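Local coordinates for protein putative transcriptional coactivator P15 (Enterobacteria phage t5, PDB 4BG7) that probably binds DNA as a phage homolog of the eukaryotic transcription coactivator PC4 and is implicated in recombination-dependent DNA replication, at residues I18-W21 against Q27-L30; Y45-I50 against F55-G60. One frame throughout, in Å; residues are numbered along the deposited sequence.

Interaction 1. Residues I18-W21 against Q27-L30; sequences IILW and QVRL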
# COMPACT_ATOMS: atom_id res chain seq x y z
N ILE A 18 1.35 7.64 -8.27
CA ILE A 18 0.73 6.74 -9.30
C ILE A 18 -0.72 6.43 -9.01
O ILE A 18 -1.09 5.93 -7.92
CB ILE A 18 1.55 5.41 -9.52
CG1 ILE A 18 2.97 5.74 -9.87
CG2 ILE A 18 0.95 4.57 -10.68
CD1 ILE A 18 3.89 4.56 -9.94
N ILE A 19 -1.60 6.73 -9.97
CA ILE A 19 -2.98 6.43 -9.79
C ILE A 19 -3.22 4.93 -9.61
O ILE A 19 -2.68 4.14 -10.34
CB ILE A 19 -3.87 6.98 -10.94
CG1 ILE A 19 -3.76 8.52 -11.05
CG2 ILE A 19 -5.31 6.61 -10.61
CD1 ILE A 19 -3.93 9.14 -12.45
N LEU A 20 -4.02 4.57 -8.64
CA LEU A 20 -4.50 3.22 -8.45
C LEU A 20 -5.93 3.14 -9.02
O LEU A 20 -6.13 2.43 -9.98
CB LEU A 20 -4.46 2.81 -6.97
CG LEU A 20 -3.05 2.71 -6.30
CD1 LEU A 20 -3.14 2.23 -4.88
CD2 LEU A 20 -2.02 1.89 -7.05
N TRP A 21 -6.90 3.82 -8.40
CA TRP A 21 -8.31 3.82 -8.82
C TRP A 21 -9.11 4.97 -8.21
O TRP A 21 -8.57 5.77 -7.42
CB TRP A 21 -8.96 2.50 -8.46
CG TRP A 21 -8.61 2.05 -7.06
CD1 TRP A 21 -9.07 2.57 -5.86
CD2 TRP A 21 -7.67 1.01 -6.70
NE1 TRP A 21 -8.50 1.90 -4.78
CE2 TRP A 21 -7.68 0.93 -5.23
CE3 TRP A 21 -6.90 0.12 -7.41
CZ2 TRP A 21 -6.88 0.03 -4.55
CZ3 TRP A 21 -6.13 -0.80 -6.70
CH2 TRP A 21 -6.12 -0.83 -5.30
N GLN A 27 -10.02 10.01 -5.62
CA GLN A 27 -9.04 9.20 -6.35
C GLN A 27 -7.84 8.76 -5.46
O GLN A 27 -7.30 9.56 -4.69
CB GLN A 27 -8.51 10.02 -7.47
CG GLN A 27 -7.22 9.53 -8.08
CD GLN A 27 -6.85 10.27 -9.35
OE1 GLN A 27 -6.11 11.23 -9.35
NE2 GLN A 27 -7.36 9.77 -10.48
N VAL A 28 -7.38 7.51 -5.62
CA VAL A 28 -6.40 6.92 -4.71
C VAL A 28 -5.04 6.87 -5.40
O VAL A 28 -4.89 6.18 -6.39
CB VAL A 28 -6.83 5.47 -4.31
CG1 VAL A 28 -5.94 4.92 -3.23
CG2 VAL A 28 -8.28 5.44 -3.84
N ARG A 29 -4.03 7.62 -4.91
CA ARG A 29 -2.68 7.58 -5.52
C ARG A 29 -1.61 7.03 -4.60
O ARG A 29 -1.44 7.50 -3.48
CB ARG A 29 -2.18 8.93 -6.02
CG ARG A 29 -3.09 9.51 -7.08
CD ARG A 29 -2.37 10.53 -7.91
NE ARG A 29 -3.40 11.24 -8.63
CZ ARG A 29 -3.20 12.15 -9.57
NH1 ARG A 29 -1.96 12.47 -9.93
NH2 ARG A 29 -4.27 12.74 -10.14
N LEU A 30 -0.92 6.00 -5.07
CA LEU A 30 0.25 5.46 -4.40
C LEU A 30 1.35 6.48 -4.48
O LEU A 30 1.80 6.88 -5.59
CB LEU A 30 0.78 4.17 -5.05
CG LEU A 30 1.87 3.41 -4.28
CD1 LEU A 30 1.28 3.00 -2.95
CD2 LEU A 30 2.25 2.17 -5.14
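I19 lies alongside R29 as a non-hydrogen-bonded antiparallel pair, and the two side chains point the same way. R29 can be followed outward atom by atom. R29 CB sits 3.7 Å from I18 O. CG lies near both CA and CG1 of I19, and CD stays close to the same CG1. R29 NE comes 3.7 Å from I19 CG1, which rests over one face of the guanidinium, toward its rim. The chain is extended from CG to NE, so the arginine keeps to the isoleucine along its length. At the tip, R29 NE donates to Q27 OE1 at 2.8 Å. The oxygen lies close to the guanidinium plane, while NE approaches it from above the carbonyl plane of Q27. R29 NH2 also points at Q27 OE1, but that distance is suspiciously short and its detail is doubtful. The amide oxygen is thus turned to the arginine. Q27 NE2 faces I19, 3.8 Å from I19 CG2. W46 adds a cation-pi contact to R29.

The other face carries V28 and L30. V28 CG2 is 3.6 Å from W21 CD1 and meets the indole obliquely. L20 CB lies over one face of the W21 ring. L20 CD2 reaches L30 CB at 4.1 Å.

The backbones are joined by I18 N to L30 O, L30 N to I18 O, L20 N to V28 O and V28 N to W21 O. Three of these bonds are nearly straight; L30 N to I18 O is bent, with an N-H...O angle of 138°. In the second subunit, A76 packs on L20 and L30, and F63 meets the W21 ring. This is the first beta hairpin of the PC4-like antiparallel sheet, with one face turned to the partner subunit.

Interaction 2. Residues Y45-I50 against F55-G60; sequences YWLLDI and FPTKSG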
# COMPACT_ATOMS: atom_id res chain seq x y z
N TYR A 45 -4.99 11.18 -1.15
CA TYR A 45 -6.26 11.36 -1.91
C TYR A 45 -6.28 12.63 -2.78
O TYR A 45 -6.00 13.72 -2.28
CB TYR A 45 -7.45 11.36 -0.99
CG TYR A 45 -7.68 10.00 -0.38
CD1 TYR A 45 -8.23 8.97 -1.14
CD2 TYR A 45 -7.25 9.69 0.91
CE1 TYR A 45 -8.43 7.70 -0.59
CE2 TYR A 45 -7.42 8.41 1.45
CZ TYR A 45 -7.99 7.42 0.67
OH TYR A 45 -8.17 6.15 1.17
N TRP A 46 -6.58 12.46 -4.07
CA TRP A 46 -6.95 13.58 -4.95
C TRP A 46 -8.45 13.68 -5.11
O TRP A 46 -9.13 12.66 -5.18
CB TRP A 46 -6.25 13.43 -6.23
CG TRP A 46 -4.75 13.47 -6.08
CD1 TRP A 46 -3.99 12.70 -5.22
CD2 TRP A 46 -3.79 14.18 -6.87
NE1 TRP A 46 -2.69 12.94 -5.38
CE2 TRP A 46 -2.49 13.84 -6.33
CE3 TRP A 46 -3.87 15.12 -7.89
CZ2 TRP A 46 -1.31 14.37 -6.84
CZ3 TRP A 46 -2.70 15.65 -8.40
CH2 TRP A 46 -1.44 15.28 -7.90
N LEU A 47 -9.01 14.90 -5.13
CA LEU A 47 -10.44 15.07 -5.23
C LEU A 47 -10.81 15.89 -6.43
O LEU A 47 -10.10 16.80 -6.80
CB LEU A 47 -11.01 15.81 -3.98
CG LEU A 47 -11.63 14.93 -2.89
CD1 LEU A 47 -10.70 13.75 -2.59
CD2 LEU A 47 -11.89 15.74 -1.64
N LEU A 48 -11.97 15.59 -7.00
CA LEU A 48 -12.49 16.33 -8.14
C LEU A 48 -13.04 17.65 -7.68
O LEU A 48 -13.68 17.67 -6.65
CB LEU A 48 -13.61 15.56 -8.83
CG LEU A 48 -13.24 14.43 -9.80
CD1 LEU A 48 -14.53 13.71 -10.27
CD2 LEU A 48 -12.42 15.00 -10.95
N ASP A 49 -12.85 18.70 -8.47
CA ASP A 49 -13.63 19.89 -8.39
C ASP A 49 -14.83 19.83 -9.30
O ASP A 49 -15.00 18.83 -10.02
CB ASP A 49 -12.80 21.17 -8.53
CG ASP A 49 -12.56 21.62 -9.99
OD1 ASP A 49 -12.78 20.84 -10.96
OD2 ASP A 49 -12.13 22.80 -10.10
N ILE A 50 -15.66 20.90 -9.30
CA ILE A 50 -16.87 20.90 -10.16
C ILE A 50 -16.55 21.01 -11.65
O ILE A 50 -17.40 20.77 -12.48
CB ILE A 50 -17.86 22.01 -9.77
CG1 ILE A 50 -17.25 23.40 -9.98
CG2 ILE A 50 -18.30 21.81 -8.35
CD1 ILE A 50 -18.34 24.48 -10.00
N PHE A 55 -7.57 17.72 -7.76
CA PHE A 55 -6.88 18.57 -6.83
C PHE A 55 -6.24 17.66 -5.77
O PHE A 55 -6.94 16.93 -5.08
CB PHE A 55 -7.89 19.52 -6.15
CG PHE A 55 -8.24 20.71 -6.98
CD1 PHE A 55 -9.10 20.58 -8.08
CD2 PHE A 55 -7.77 21.98 -6.65
CE1 PHE A 55 -9.41 21.67 -8.86
CE2 PHE A 55 -8.05 23.08 -7.45
CZ PHE A 55 -8.90 22.94 -8.54
N PRO A 56 -4.92 17.71 -5.62
CA PRO A 56 -4.27 16.99 -4.50
C PRO A 56 -4.75 17.50 -3.17
O PRO A 56 -4.79 18.71 -2.97
CB PRO A 56 -2.79 17.30 -4.66
CG PRO A 56 -2.67 18.46 -5.59
CD PRO A 56 -3.98 18.56 -6.37
N THR A 57 -5.10 16.61 -2.25
CA THR A 57 -5.42 17.02 -0.89
C THR A 57 -4.37 16.58 0.08
O THR A 57 -3.46 15.79 -0.22
CB THR A 57 -6.80 16.50 -0.43
OG1 THR A 57 -6.69 15.13 0.01
CG2 THR A 57 -7.85 16.62 -1.55
N LYS A 58 -4.52 17.05 1.31
CA LYS A 58 -3.61 16.61 2.39
C LYS A 58 -4.10 15.33 3.09
O LYS A 58 -3.61 14.97 4.17
CB LYS A 58 -3.52 17.77 3.44
CG LYS A 58 -2.81 18.98 2.87
CD LYS A 58 -2.53 20.10 3.90
CE LYS A 58 -3.77 20.99 4.15
NZ LYS A 58 -3.99 22.14 3.20
N SER A 59 -5.13 14.70 2.56
CA SER A 59 -5.72 13.51 3.21
C SER A 59 -5.07 12.23 2.70
O SER A 59 -4.74 12.10 1.46
CB SER A 59 -7.24 13.47 3.00
OG SER A 59 -7.74 14.61 3.70
N GLY A 60 -4.83 11.34 3.63
CA GLY A 60 -4.27 10.00 3.33
C GLY A 60 -3.46 9.51 4.51
O GLY A 60 -3.55 10.05 5.63
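W46 lays its indole over the ring of P56. P56 CB stands 3.7 Å from the centroid of the six-membered ring of W46, only 5° off the normal. This is a CH-pi contact over the middle of the face. P56 CD adds a touch at 3.8 Å to W46 CE3, so the proline ring spans much of the benzene part. W46 CG is anti to its carbonyl carbon, which swings the indole over its non-hydrogen-bonded partner. The setting is the last beta hairpin of the PC4-like sheet, strands 38-48 and 54-64.

L47 and F55 form the neighbouring hydrogen-bonded pair. L47 N bonds to F55 O and F55 N to L47 O. On the face of L47, L47 CB and L47 CD2 both lie 4.1 Å from T57 CG2, the side chains crossing at a slant. Beyond the strand end, D49 leans across F55. D49 OD2 is 3.2 Å from F55 CE1, an oblique approach with carboxylate and ring planes 39° apart. The carboxylate is held by other partners: OD1 accepts from E53 N, and OD2 from N51 ND2.

The chain turns a corner at K58. Y45 spans it, with its carbonyl bonded to T57 and its N donating almost straight to S59 O (177°). The Y45 ring runs on past S59, and Y45 CD2 is 3.9 Å from G60 CA. On the second subunit, F61 packs against Y45.

T57 works on both sides of the corner. Its backbone N and its OG1 both donate to Y45 O. T57 OG1 in turn accepts from S59 N at 3.0 Å, closing an ST turn.

From the N terminus, strand 13-23 runs out and the chain returns along strand 26-35. Interaction 1 closes this first hairpin across a five-residue connection. The chain then turns back along strand 38-48, which makes a middle hairpin with 26-35. Interaction 2 closes the last hairpin, 38-48 with 54-64, across four residues. The two contacts are in series and neither nests in nor crosses the other. Each ties one outer strand to an inner one. The two pairs are joined where Q27 N lies 2.8 Å from W46 O, a probable hydrogen bond, and V28 CG2 packs on Y45 CE1. Helices 67-83 and 87-98 follow the sheet.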